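Local coordinates for protein carboxynorspermidine decarboxylase (Campylobacter jejuni subsp. jejuni 81116, PDB 3N29) that probably decarboxylates carboxynorspermidine to norspermidine with the help of pyridoxal 5'-phosphate, as a beta/alpha-barrel-fold decarboxylase, at residues A[133-138]-A[153-158]. Residues are numbered along the deposited sequence; the frame is centred on the assembly and turned at random.
Sequences SHHIVF and KNSLGL
The side-chain amide nitrogen of N154 is gripped twice: ND2 donates to S133 O at 2.9 Å, the acceptor lying almost in the amide plane, and also to A130 O of helix 123-132. With CG anti to its own carbonyl carbon (chi1 -48°), N154 reaches back across to the end of that helix. The CD1 methyl of I136 crosses the same amide obliquely, 3.6 Å from N154 CG and just as near OD1.

From here the backbones run parallel. S155 N bonds to H134 O in a nearly straight line (173°), I136 N donates to S155 O, and G157 N meets I136 O at 2.7 Å. F138 N closes the series on G157 O, which it approaches from above the carbonyl plane. Three of these oxygens, S155 O, I136 O and G157 O, each also receive a CA-H contact from the opposite strand.

The two faces differ in character. On that of H135, S155 and V137, the S155 hydroxyl lies over one face of the H135 imidazole, while S155 CB packs 3.7 Å from H135 CD2. A chi1 of -171° turns S155 OG away from its own backbone N, where E197 and W232 hold it, and the H135 ring stacks on W232. V137 lies beside G157 here, its side chain about 8 Å from the pyridoxal phosphate. The face of I136, L156, F138 and L158 is hydrophobic: L156 CD2 comes obliquely to F138 CE2 at 3.8 Å, L158 CD2 touches F138 CB, and, within its own strand, I136 CG2 sits over the rim of one face of the F138 ring. Helix 141-147, the beta-alpha-beta crossover between these neighbouring strands of the eight-stranded barrel, packs on this side through F144 and F147.

Amide and main-chain bonds thus fix the register, while the barrel interior receives H135, V137 and a S155 hydroxyl already satisfied by E197 and W232.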
ATOM      1  N   SER A 133      26.929   8.455  -3.303  1.00 18.06           N
ATOM      2  CA  SER A 133      26.758   7.823  -4.619  1.00 17.15           C
ATOM      3  C   SER A 133      27.983   7.798  -5.478  1.00 17.74           C
ATOM      4  O   SER A 133      28.721   8.769  -5.514  1.00 19.20           O
ATOM      5  CB  SER A 133      25.651   8.558  -5.379  1.00 18.07           C
ATOM      6  OG  SER A 133      24.492   8.564  -4.577  1.00 17.53           O
ATOM      7  N   HIS A 134      28.213   6.688  -6.176  1.00 17.77           N
ATOM      8  CA  HIS A 134      29.236   6.659  -7.222  1.00 17.20           C
ATOM      9  C   HIS A 134      28.770   7.304  -8.522  1.00 16.89           C
ATOM     10  O   HIS A 134      29.502   8.126  -9.122  1.00 15.94           O
ATOM     11  CB  HIS A 134      29.740   5.234  -7.429  1.00 16.37           C
ATOM     12  CG  HIS A 134      30.347   4.682  -6.195  1.00 17.59           C
ATOM     13  ND1 HIS A 134      29.580   4.147  -5.185  1.00 15.10           N
ATOM     14  CD2 HIS A 134      31.633   4.697  -5.741  1.00 19.79           C
ATOM     15  CE1 HIS A 134      30.370   3.819  -4.173  1.00 21.72           C
ATOM     16  NE2 HIS A 134      31.620   4.136  -4.487  1.00 20.58           N
ATOM     17  N   HIS A 135      27.563   6.939  -8.951  1.00 15.97           N
ATOM     18  CA  HIS A 135      26.903   7.536 -10.077  1.00 16.18           C
ATOM     19  C   HIS A 135      25.628   8.278  -9.628  1.00 16.29           C
ATOM     20  O   HIS A 135      24.914   7.779  -8.752  1.00 14.91           O
ATOM     21  CB  HIS A 135      26.429   6.450 -11.011  1.00 17.63           C
ATOM     22  CG  HIS A 135      27.525   5.765 -11.764  1.00 18.14           C
ATOM     23  ND1 HIS A 135      27.267   4.960 -12.860  1.00 17.46           N
ATOM     24  CD2 HIS A 135      28.868   5.720 -11.563  1.00 20.88           C
ATOM     25  CE1 HIS A 135      28.423   4.520 -13.344  1.00 18.04           C
ATOM     26  NE2 HIS A 135      29.404   4.960 -12.574  1.00 17.71           N
ATOM     27  N   ILE A 136      25.359   9.434 -10.247  1.00 15.63           N
ATOM     28  CA  ILE A 136      24.086  10.110 -10.133  1.00 15.17           C
ATOM     29  C   ILE A 136      23.495  10.317 -11.534  1.00 15.21           C
ATOM     30  O   ILE A 136      24.146  10.840 -12.443  1.00 13.61           O
ATOM     31  CB  ILE A 136      24.204  11.405  -9.361  1.00 15.38           C
ATOM     32  CG1 ILE A 136      24.562  11.128  -7.883  1.00 16.44           C
ATOM     33  CG2 ILE A 136      22.817  12.194  -9.334  1.00 15.65           C
ATOM     34  CD1 ILE A 136      24.993  12.462  -7.097  1.00 15.73           C
ATOM     35  N   VAL A 137      22.226   9.944 -11.710  1.00 14.89           N
ATOM     36  CA  VAL A 137      21.608  10.041 -13.023  1.00 14.32           C
ATOM     37  C   VAL A 137      20.475  10.983 -12.875  1.00 14.37           C
ATOM     38  O   VAL A 137      19.604  10.791 -11.975  1.00 14.38           O
ATOM     39  CB  VAL A 137      21.089   8.720 -13.554  1.00 14.74           C
ATOM     40  CG1 VAL A 137      20.210   8.918 -14.814  1.00 16.38           C
ATOM     41  CG2 VAL A 137      22.248   7.783 -13.822  1.00 17.02           C
ATOM     42  N   PHE A 138      20.503  12.017 -13.700  1.00 12.62           N
ATOM     43  CA  PHE A 138      19.401  12.994 -13.695  1.00 13.49           C
ATOM     44  C   PHE A 138      18.291  12.674 -14.696  1.00 12.53           C
ATOM     45  O   PHE A 138      18.500  12.073 -15.754  1.00 13.45           O
ATOM     46  CB  PHE A 138      19.943  14.397 -13.947  1.00 12.85           C
ATOM     47  CG  PHE A 138      20.960  14.875 -12.904  1.00 13.12           C
ATOM     48  CD1 PHE A 138      20.557  15.245 -11.629  1.00 16.56           C
ATOM     49  CD2 PHE A 138      22.365  14.883 -13.223  1.00 17.35           C
ATOM     50  CE1 PHE A 138      21.486  15.667 -10.690  1.00 17.25           C
ATOM     51  CE2 PHE A 138      23.274  15.282 -12.296  1.00 15.27           C
ATOM     52  CZ  PHE A 138      22.833  15.702 -11.018  1.00 13.98           C
ATOM     53  N   LYS A 153      32.097  15.355  -7.489  1.00 19.70           N
ATOM     54  CA  LYS A 153      32.874  14.139  -7.217  1.00 20.04           C
ATOM     55  C   LYS A 153      32.136  12.871  -7.652  1.00 19.50           C
ATOM     56  O   LYS A 153      32.624  11.765  -7.476  1.00 19.10           O
ATOM     57  CB  LYS A 153      33.252  14.115  -5.730  1.00 20.86           C
ATOM     58  CG  LYS A 153      34.359  15.160  -5.409  1.00 23.50           C
ATOM     59  CD  LYS A 153      34.790  15.156  -3.940  1.00 29.38           C
ATOM     60  CE  LYS A 153      35.937  16.142  -3.691  1.00 32.20           C
ATOM     61  NZ  LYS A 153      36.247  16.189  -2.236  1.00 35.20           N
ATOM     62  N   ASN A 154      30.954  13.026  -8.235  1.00 17.91           N
ATOM     63  CA  ASN A 154      30.174  11.894  -8.701  1.00 16.87           C
ATOM     64  C   ASN A 154      30.237  11.789 -10.223  1.00 17.37           C
ATOM     65  O   ASN A 154      30.421  12.788 -10.906  1.00 17.74           O
ATOM     66  CB  ASN A 154      28.714  12.130  -8.313  1.00 17.18           C
ATOM     67  CG  ASN A 154      28.562  12.560  -6.869  1.00 17.41           C
ATOM     68  OD1 ASN A 154      28.325  13.739  -6.580  1.00 19.73           O
ATOM     69  ND2 ASN A 154      28.658  11.625  -5.973  1.00 19.01           N
ATOM     70  N   SER A 155      29.978  10.605 -10.751  1.00 16.70           N
ATOM     71  CA  SER A 155      29.880  10.408 -12.188  1.00 15.79           C
ATOM     72  C   SER A 155      28.440  10.602 -12.584  1.00 15.47           C
ATOM     73  O   SER A 155      27.525   9.948 -12.057  1.00 16.37           O
ATOM     74  CB  SER A 155      30.293   8.990 -12.529  1.00 16.91           C
ATOM     75  OG  SER A 155      30.421   8.800 -13.908  1.00 16.65           O
ATOM     76  N   LEU A 156      28.244  11.505 -13.499  1.00 15.09           N
ATOM     77  CA  LEU A 156      26.917  12.037 -13.780  1.00 14.97           C
ATOM     78  C   LEU A 156      26.401  11.408 -15.044  1.00 14.33           C
ATOM     79  O   LEU A 156      27.119  11.262 -16.064  1.00 13.54           O
ATOM     80  CB  LEU A 156      26.952  13.546 -13.926  1.00 14.45           C
ATOM     81  CG  LEU A 156      27.472  14.388 -12.772  1.00 14.70           C
ATOM     82  CD1 LEU A 156      27.335  15.869 -13.215  1.00 17.55           C
ATOM     83  CD2 LEU A 156      26.765  14.072 -11.434  1.00 14.74           C
ATOM     84  N   GLY A 157      25.145  10.986 -14.977  1.00 14.99           N
ATOM     85  CA  GLY A 157      24.462  10.439 -16.146  1.00 13.95           C
ATOM     86  C   GLY A 157      23.144  11.148 -16.387  1.00 14.54           C
ATOM     87  O   GLY A 157      22.628  11.881 -15.504  1.00 14.68           O
ATOM     88  N   LEU A 158      22.596  10.932 -17.574  1.00 13.79           N
ATOM     89  CA  LEU A 158      21.235  11.353 -17.916  1.00 15.01           C
ATOM     90  C   LEU A 158      20.363  10.186 -18.340  1.00 15.79           C
ATOM     91  O   LEU A 158      20.800   9.314 -19.111  1.00 15.53           O
ATOM     92  CB  LEU A 158      21.240  12.367 -19.047  1.00 15.80           C
ATOM     93  CG  LEU A 158      22.019  13.667 -18.764  1.00 17.02           C
ATOM     94  CD1 LEU A 158      22.269  14.424 -20.061  1.00 17.62           C
ATOM     95  CD2 LEU A 158      21.357  14.579 -17.667  1.00 17.41           C
TER